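Local structure of putative ribose 5-phosphate isomerase (Leishmania infantum, 6FXW) at residues 12-17 with 45-50; 101-106 with 128-133. The protein probably interconverts ribose 5-phosphate and ribulose 5-phosphate in the pentose phosphate pathway, as a type B isomerase of the LacAB/RpiB family. One frame throughout, in Å; residues are numbered along the deposited sequence.

Contact 1. Residues 12-17 with 45-50. With SO4 (sulfate ion), chain B.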
ATOM      1  N   CYS A  12      -8.307   9.871  18.180  1.00 11.99           N
ATOM      2  CA  CYS A  12      -8.469   8.542  17.668  0.50 12.16           C
ATOM      3  C   CYS A  12      -9.662   7.922  18.349  1.00 13.33           C
ATOM      4  O   CYS A  12     -10.240   8.482  19.282  1.00 15.27           O
ATOM      5  CB  CYS A  12      -7.201   7.693  17.877  0.50 10.60           C
ATOM      6  SG  CYS A  12      -6.880   7.453  19.661  0.50 10.82           S
ATOM      7  N   ASP A  13     -10.064   6.769  17.797  1.00 12.61           N
ATOM      8  CA  ASP A  13     -11.061   5.917  18.458  1.00 12.26           C
ATOM      9  C   ASP A  13     -10.317   4.792  19.191  1.00 12.29           C
ATOM     10  O   ASP A  13      -9.080   4.821  19.318  1.00 12.68           O
ATOM     11  CB  ASP A  13     -12.178   5.481  17.525  1.00 10.62           C
ATOM     12  CG  ASP A  13     -11.748   4.463  16.449  1.00 12.01           C
ATOM     13  OD1 ASP A  13     -10.583   4.036  16.452  1.00 11.80           O
ATOM     14  OD2 ASP A  13     -12.630   4.028  15.713  1.00 12.83           O
ATOM     15  N   HIS A  14     -11.026   3.780  19.593  1.00 12.40           N
ATOM     16  CA  HIS A  14     -10.448   2.731  20.413  1.00 13.26           C
ATOM     17  C   HIS A  14      -9.510   1.858  19.571  1.00 12.84           C
ATOM     18  O   HIS A  14      -8.694   1.133  20.112  1.00 13.98           O
ATOM     19  CB  HIS A  14     -11.524   1.833  20.970  1.00 13.42           C
ATOM     20  CG  HIS A  14     -12.477   1.388  19.969  1.00 13.22           C
ATOM     21  ND1 HIS A  14     -13.489   2.199  19.490  1.00 14.19           N
ATOM     22  CD2 HIS A  14     -12.479   0.250  19.225  1.00 16.36           C
ATOM     23  CE1 HIS A  14     -14.071   1.561  18.482  1.00 17.13           C
ATOM     24  NE2 HIS A  14     -13.505   0.354  18.337  1.00 18.11           N
ATOM     25  N   ALA A  15      -9.629   1.919  18.251  1.00 12.82           N
ATOM     26  CA  ALA A  15      -8.723   1.058  17.444  1.00 13.69           C
ATOM     27  C   ALA A  15      -7.256   1.414  17.727  1.00 14.87           C
ATOM     28  O   ALA A  15      -6.350   0.536  17.656  1.00 13.94           O
ATOM     29  CB  ALA A  15      -9.002   1.229  16.012  1.00 13.65           C
ATOM     30  N   ALA A  16      -6.974   2.680  18.058  1.00 12.09           N
ATOM     31  CA  ALA A  16      -5.651   3.158  18.277  1.00 13.69           C
ATOM     32  C   ALA A  16      -5.314   3.310  19.751  1.00 15.64           C
ATOM     33  O   ALA A  16      -4.273   3.838  20.104  1.00 16.97           O
ATOM     34  CB  ALA A  16      -5.410   4.467  17.560  1.00 16.62           C
ATOM     35  N   TYR A  17      -6.157   2.784  20.596  1.00 16.88           N
ATOM     36  CA  TYR A  17      -5.920   3.033  22.049  1.00 19.44           C
ATOM     37  C   TYR A  17      -4.643   2.365  22.496  1.00 20.68           C
ATOM     38  O   TYR A  17      -3.837   2.996  23.173  1.00 21.98           O
ATOM     39  CB  TYR A  17      -7.118   2.628  22.875  1.00 21.13           C
ATOM     40  CG  TYR A  17      -6.928   2.893  24.323  1.00 21.22           C
ATOM     41  CD1 TYR A  17      -6.935   4.179  24.785  1.00 21.90           C
ATOM     42  CD2 TYR A  17      -6.848   1.858  25.197  1.00 23.35           C
ATOM     43  CE1 TYR A  17      -6.775   4.463  26.138  1.00 20.63           C
ATOM     44  CE2 TYR A  17      -6.641   2.092  26.557  1.00 25.27           C
ATOM     45  CZ  TYR A  17      -6.639   3.405  26.998  1.00 23.13           C
ATOM     46  OH  TYR A  17      -6.517   3.738  28.364  1.00 25.64           O
ATOM     47  N   THR A  45     -12.287   1.762  26.453  1.00 24.88           N
ATOM     48  CA  THR A  45     -13.724   1.609  26.154  1.00 23.34           C
ATOM     49  C   THR A  45     -13.945   1.678  24.604  1.00 25.34           C
ATOM     50  O   THR A  45     -13.136   2.219  23.872  1.00 22.26           O
ATOM     51  CB  THR A  45     -14.507   2.714  26.934  1.00 24.95           C
ATOM     52  OG1 THR A  45     -13.932   4.019  26.648  1.00 26.38           O
ATOM     53  CG2 THR A  45     -14.451   2.491  28.491  1.00 25.30           C
ATOM     54  N   SER A  46     -15.023   1.111  24.128  1.00 24.20           N
ATOM     55  CA  SER A  46     -15.401   1.306  22.718  1.00 24.38           C
ATOM     56  C   SER A  46     -15.973   2.701  22.592  1.00 18.99           C
ATOM     57  O   SER A  46     -16.826   3.097  23.358  1.00 20.91           O
ATOM     58  CB  SER A  46     -16.481   0.286  22.387  1.00 29.72           C
ATOM     59  OG  SER A  46     -16.694   0.331  21.028  1.00 34.17           O
ATOM     60  N   VAL A  47     -15.587   3.428  21.499  1.00 13.57           N
ATOM     61  CA  VAL A  47     -16.077   4.710  21.279  1.00 13.59           C
ATOM     62  C   VAL A  47     -16.373   4.929  19.778  1.00 12.66           C
ATOM     63  O   VAL A  47     -16.067   4.023  18.993  1.00 13.00           O
ATOM     64  CB  VAL A  47     -15.133   5.768  21.841  1.00 13.70           C
ATOM     65  CG1 VAL A  47     -14.859   5.620  23.343  1.00 15.45           C
ATOM     66  CG2 VAL A  47     -13.769   5.693  21.152  1.00 14.25           C
ATOM     67  N   ASP A  48     -16.935   6.075  19.464  1.00 13.01           N
ATOM     68  CA  ASP A  48     -17.354   6.371  18.090  1.00 12.04           C
ATOM     69  C   ASP A  48     -16.479   7.418  17.452  1.00 11.79           C
ATOM     70  O   ASP A  48     -16.434   8.541  17.849  1.00 11.99           O
ATOM     71  CB  ASP A  48     -18.802   6.805  18.130  1.00 12.45           C
ATOM     72  CG  ASP A  48     -19.733   5.685  18.577  1.00 14.18           C
ATOM     73  OD1 ASP A  48     -19.470   4.500  18.401  1.00 13.84           O
ATOM     74  OD2 ASP A  48     -20.782   6.096  19.177  1.00 16.67           O
ATOM     75  N   TYR A  49     -15.757   7.042  16.367  1.00 11.75           N
ATOM     76  CA  TYR A  49     -14.774   7.906  15.816  1.00 11.60           C
ATOM     77  C   TYR A  49     -15.294   9.319  15.457  1.00 11.01           C
ATOM     78  O   TYR A  49     -14.531  10.295  15.546  1.00 11.75           O
ATOM     79  CB  TYR A  49     -14.103   7.223  14.562  1.00 11.16           C
ATOM     80  CG  TYR A  49     -15.049   6.921  13.440  1.00 10.34           C
ATOM     81  CD1 TYR A  49     -15.422   7.831  12.442  1.00 11.62           C
ATOM     82  CD2 TYR A  49     -15.548   5.618  13.311  1.00 11.38           C
ATOM     83  CE1 TYR A  49     -16.284   7.518  11.456  1.00 11.73           C
ATOM     84  CE2 TYR A  49     -16.440   5.294  12.290  1.00 11.39           C
ATOM     85  CZ  TYR A  49     -16.855   6.249  11.371  1.00 11.16           C
ATOM     86  OH  TYR A  49     -17.784   5.926  10.364  1.00 12.03           O
ATOM     87  N   PRO A  50     -16.563   9.521  14.958  1.00  9.71           N
ATOM     88  CA  PRO A  50     -16.934  10.897  14.666  1.00 10.37           C
ATOM     89  C   PRO A  50     -16.841  11.857  15.812  1.00 10.61           C
ATOM     90  O   PRO A  50     -16.559  13.049  15.594  1.00 12.50           O
ATOM     91  CB  PRO A  50     -18.378  10.755  14.176  1.00 10.91           C
ATOM     92  CG  PRO A  50     -18.467   9.308  13.670  1.00 12.22           C
ATOM     93  CD  PRO A  50     -17.645   8.571  14.646  1.00 10.96           C
TER
HETATM   94  S   SO4 B 201     -14.870  -2.106  15.756  1.00 24.92           S
HETATM   95  O1  SO4 B 201     -15.235  -3.567  15.931  1.00 28.21           O
HETATM   96  O2  SO4 B 201     -13.687  -1.801  16.560  1.00 24.06           O
HETATM   97  O3  SO4 B 201     -14.584  -2.021  14.225  1.00 27.23           O
HETATM   98  O4  SO4 B 201     -16.018  -1.367  16.199  1.00 29.24           O
HETATM   99  O   HOH W   1     -15.289   4.222  16.276  1.00 11.56           O
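H14 and D13 meet residues 45-50 in a loop-to-loop contact at the C-terminal end of the parallel sheet. In this alpha/beta Rossmann-like fold the C-terminal strand ends carry the sulfate site. Segment 12-17 runs from the end of strand 6-12. Segment 45-50 includes the start of helix 49-61. An Asx turn shapes the first loop: D13 OD1 accepts from A15 N at 2.9 Å, met from above the carboxylate plane. A chi1 of 48° sets the H14 ring between its backbone N and carbonyl carbon, turned to S46 and V47. H14 CB lies 3.3 Å from T45 O. S46 CA makes an off-centre CH-pi contact, 4.2 Å from the H14 ring centroid, and S46 OG sits over the rim of one face. V47 CG2 packs on D13 CA at 3.8 Å. One water joins the segments. It donates to D13 OD2 and V47 O and accepts from Y49 N. The far end of H14 faces a sulfate, probably from the crystallisation liquor. R116 and, from the second subunit, R140 and R144 also bind this ion, consistent with a phosphate-binding pocket at the subunit interface. H14 NE2 donates to sulfate O2 at 2.8 Å, with an N-H...O angle of 160°.

Contact 2. Residues 101-106 with 128-133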
ATOM      1  N   LEU A 101       1.687  14.678  -1.025  1.00 10.56           N
ATOM      2  CA  LEU A 101       0.739  15.376  -1.929  1.00 10.78           C
ATOM      3  C   LEU A 101      -0.516  15.915  -1.250  1.00  9.90           C
ATOM      4  O   LEU A 101      -1.034  16.954  -1.653  1.00 10.27           O
ATOM      5  CB  LEU A 101       0.403  14.489  -3.092  1.00 12.22           C
ATOM      6  CG  LEU A 101       1.568  14.147  -3.974  1.00 12.81           C
ATOM      7  CD1 LEU A 101       1.214  13.222  -5.097  1.00 14.27           C
ATOM      8  CD2 LEU A 101       2.186  15.406  -4.589  1.00 14.44           C
ATOM      9  N   SER A 102      -0.907  15.328  -0.091  1.00  9.99           N
ATOM     10  CA  SER A 102      -2.038  15.807   0.682  1.00  9.87           C
ATOM     11  C   SER A 102      -1.713  17.245   1.168  1.00 10.32           C
ATOM     12  O   SER A 102      -2.631  18.023   1.334  1.00 10.30           O
ATOM     13  CB  SER A 102      -2.336  14.980   1.880  1.00 10.35           C
ATOM     14  OG  SER A 102      -1.373  15.075   2.881  1.00 11.37           O
ATOM     15  N   ARG A 103      -0.422  17.527   1.389  1.00  9.74           N
ATOM     16  CA  ARG A 103       0.043  18.859   1.766  1.00 11.21           C
ATOM     17  C   ARG A 103       0.373  19.712   0.537  1.00 12.20           C
ATOM     18  O   ARG A 103      -0.148  20.825   0.391  1.00 12.54           O
ATOM     19  CB  ARG A 103       1.259  18.715   2.657  1.00 11.82           C
ATOM     20  CG  ARG A 103       1.011  18.009   3.991  1.00 11.48           C
ATOM     21  CD  ARG A 103       0.095  18.765   4.939  1.00 11.58           C
ATOM     22  NE  ARG A 103       0.708  20.030   5.214  1.00 13.34           N
ATOM     23  CZ  ARG A 103       0.193  21.249   5.035  1.00 14.11           C
ATOM     24  NH1 ARG A 103      -1.076  21.464   4.703  1.00 13.58           N
ATOM     25  NH2 ARG A 103       0.973  22.323   5.197  1.00 16.55           N
ATOM     26  N   GLN A 104       1.184  19.189  -0.390  1.00 11.57           N
ATOM     27  CA  GLN A 104       1.621  19.969  -1.595  1.00 11.58           C
ATOM     28  C   GLN A 104       0.488  20.437  -2.433  1.00 13.60           C
ATOM     29  O   GLN A 104       0.446  21.578  -2.931  1.00 13.61           O
ATOM     30  CB  GLN A 104       2.627  19.173  -2.400  1.00 12.55           C
ATOM     31  CG  GLN A 104       3.976  19.051  -1.765  1.00 15.99           C
ATOM     32  CD  GLN A 104       5.032  18.534  -2.673  1.00 17.94           C
ATOM     33  OE1 GLN A 104       4.808  17.664  -3.474  1.00 20.96           O
ATOM     34  NE2 GLN A 104       6.189  19.121  -2.560  1.00 22.05           N
ATOM     35  N   HIS A 105      -0.482  19.529  -2.648  1.00 12.15           N
ATOM     36  CA  HIS A 105      -1.603  19.819  -3.530  1.00 12.28           C
ATOM     37  C   HIS A 105      -2.830  20.196  -2.789  1.00 11.56           C
ATOM     38  O   HIS A 105      -3.480  21.198  -3.102  1.00 13.74           O
ATOM     39  CB  HIS A 105      -1.894  18.593  -4.425  1.00 13.49           C
ATOM     40  CG  HIS A 105      -0.828  18.334  -5.407  1.00 12.77           C
ATOM     41  ND1 HIS A 105      -0.889  17.231  -6.258  1.00 16.18           N
ATOM     42  CD2 HIS A 105       0.347  18.948  -5.650  1.00 16.53           C
ATOM     43  CE1 HIS A 105       0.210  17.217  -6.984  1.00 16.19           C
ATOM     44  NE2 HIS A 105       0.985  18.244  -6.659  1.00 17.90           N
ATOM     45  N   ASN A 106      -3.237  19.401  -1.799  1.00 10.86           N
ATOM     46  CA  ASN A 106      -4.527  19.609  -1.164  1.00 11.73           C
ATOM     47  C   ASN A 106      -4.486  20.492   0.107  1.00 11.54           C
ATOM     48  O   ASN A 106      -5.542  20.847   0.610  1.00 11.96           O
ATOM     49  CB  ASN A 106      -5.185  18.292  -0.810  1.00 11.13           C
ATOM     50  CG  ASN A 106      -5.156  17.287  -1.944  1.00 12.69           C
ATOM     51  OD1 ASN A 106      -4.333  16.369  -1.886  1.00 13.34           O
ATOM     52  ND2 ASN A 106      -5.942  17.493  -3.011  1.00 12.80           N
ATOM     53  N   GLU A 128       5.800  12.089   9.746  1.00 10.93           N
ATOM     54  CA  GLU A 128       6.912  12.998   9.544  1.00 13.53           C
ATOM     55  C   GLU A 128       6.793  13.768   8.235  1.00 12.31           C
ATOM     56  O   GLU A 128       6.999  14.959   8.209  1.00 13.34           O
ATOM     57  CB  GLU A 128       8.192  12.224   9.550  1.00 14.66           C
ATOM     58  CG  GLU A 128       8.574  11.738  10.912  1.00 19.09           C
ATOM     59  CD  GLU A 128       9.857  10.951  11.065  1.00 26.10           C
ATOM     60  OE1 GLU A 128      10.428  10.579  10.020  1.00 35.11           O
ATOM     61  OE2 GLU A 128      10.200  10.630  12.253  1.00 25.91           O
ATOM     62  N   THR A 129       6.332  13.138   7.142  1.00 10.80           N
ATOM     63  CA  THR A 129       6.159  13.780   5.865  1.00 11.20           C
ATOM     64  C   THR A 129       5.041  14.809   5.929  1.00 10.74           C
ATOM     65  O   THR A 129       5.169  15.906   5.461  1.00 11.52           O
ATOM     66  CB  THR A 129       5.887  12.725   4.844  1.00 11.74           C
ATOM     67  OG1 THR A 129       7.012  11.798   4.858  1.00 12.59           O
ATOM     68  CG2 THR A 129       5.687  13.369   3.444  1.00 12.61           C
ATOM     69  N   PHE A 130       3.898  14.421   6.487  1.00 10.55           N
ATOM     70  CA  PHE A 130       2.753  15.361   6.567  1.00 10.46           C
ATOM     71  C   PHE A 130       3.066  16.623   7.305  1.00 11.12           C
ATOM     72  O   PHE A 130       2.685  17.734   6.914  1.00 11.95           O
ATOM     73  CB  PHE A 130       1.571  14.635   7.223  1.00 10.62           C
ATOM     74  CG  PHE A 130       0.278  15.391   7.191  1.00 10.98           C
ATOM     75  CD1 PHE A 130      -0.578  15.309   6.114  1.00 11.56           C
ATOM     76  CD2 PHE A 130      -0.092  16.188   8.248  1.00 11.67           C
ATOM     77  CE1 PHE A 130      -1.786  15.915   6.074  1.00 11.72           C
ATOM     78  CE2 PHE A 130      -1.303  16.853   8.201  1.00 11.65           C
ATOM     79  CZ  PHE A 130      -2.137  16.765   7.107  1.00 11.71           C
ATOM     80  N   LEU A 131       3.776  16.424   8.430  1.00 10.39           N
ATOM     81  CA  LEU A 131       4.132  17.612   9.240  1.00 11.97           C
ATOM     82  C   LEU A 131       5.223  18.508   8.687  1.00 13.02           C
ATOM     83  O   LEU A 131       5.363  19.664   9.174  1.00 15.39           O
ATOM     84  CB  LEU A 131       4.557  17.180  10.636  1.00 12.48           C
ATOM     85  CG  LEU A 131       3.482  16.513  11.507  1.00 14.20           C
ATOM     86  CD1 LEU A 131       4.015  15.989  12.886  1.00 15.00           C
ATOM     87  CD2 LEU A 131       2.229  17.397  11.663  1.00 14.75           C
ATOM     88  N   THR A 132       6.000  18.026   7.749  1.00 11.84           N
ATOM     89  CA  THR A 132       7.088  18.821   7.196  1.00 14.60           C
ATOM     90  C   THR A 132       6.938  19.230   5.766  1.00 16.37           C
ATOM     91  O   THR A 132       7.922  19.642   5.147  1.00 20.02           O
ATOM     92  CB  THR A 132       8.399  18.080   7.369  1.00 14.65           C
ATOM     93  OG1 THR A 132       8.387  16.786   6.720  1.00 15.55           O
ATOM     94  CG2 THR A 132       8.696  17.722   8.842  1.00 14.33           C
ATOM     95  N   THR A 133       5.789  19.045   5.160  1.00 13.81           N
ATOM     96  CA  THR A 133       5.575  19.367   3.768  1.00 13.28           C
ATOM     97  C   THR A 133       4.648  20.587   3.699  1.00 14.07           C
ATOM     98  O   THR A 133       3.624  20.676   4.316  1.00 14.51           O
ATOM     99  CB  THR A 133       5.010  18.167   2.951  1.00 12.50           C
ATOM    100  OG1 THR A 133       5.860  17.046   3.089  1.00 13.66           O
ATOM    101  CG2 THR A 133       4.866  18.518   1.483  1.00 14.47           C
TER
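R103 reaches from helix 96-104 across to F130 and T133 at the end of helix 120-131. The contact joins the C-terminal ends of two helices in the alpha/beta Rossmann-like fold, and it is buried. The R103 side chain can be followed outward. R103 CB packs against the T133 methyl, CG2, at 3.8 Å. R103 CG lies 3.4 Å from F130 O. R103 CD stands over the centre of the F130 ring, 3.6 Å from its centroid, in a CH-pi contact. Bends at chi2 (-66°) and chi3 (-60°) turn the chain across the phenyl face and bring the guanidinium back to the 133 backbone. There NE and NH2 both donate to T133 O, but both bonds are weak and far from straight. The guanidinium is tilted 60° to the phenyl plane, and its carbon is too distant for more than a weak cation-pi attraction. NH1 of R103 is hydrogen-bonded to N107 OD1.

S102 approaches the same ring at its edge, with S102 OG 3.3 Å from F130 CE1. That hydroxyl also bonds A99 O within its own helix. Next along the helix, Q104 CG touches T133 CG2 at 3.4 Å, while the Q104 amide turns to Q100. T133 is itself tied to the end of its helix. T129 O takes bonds from T132 N and T133 OG1, which arrive from opposite faces of the carbonyl plane. T133 OG1 donates to T129 O at 2.7 Å.

Overall arrangement
Both segments of contact 1 precede those of contact 2 in sequence. The chain's centre lies between the two contacts. Their own centres are 25 Å apart and their nearest atoms about 14 Å apart, so they do not touch. One parallel sheet links them: strand 6-12 runs into contact 1, and strand 110-114 comes between the two helices of contact 2 in sequence. Contact 1 is at the C-terminal strand ends with the anion site. Contact 2 ties two helices together away from the sulfate of its own chain. Both reach the second subunit. Y49 of contact 1 lies close to N106 of the second subunit, a residue of its 101-106 segment.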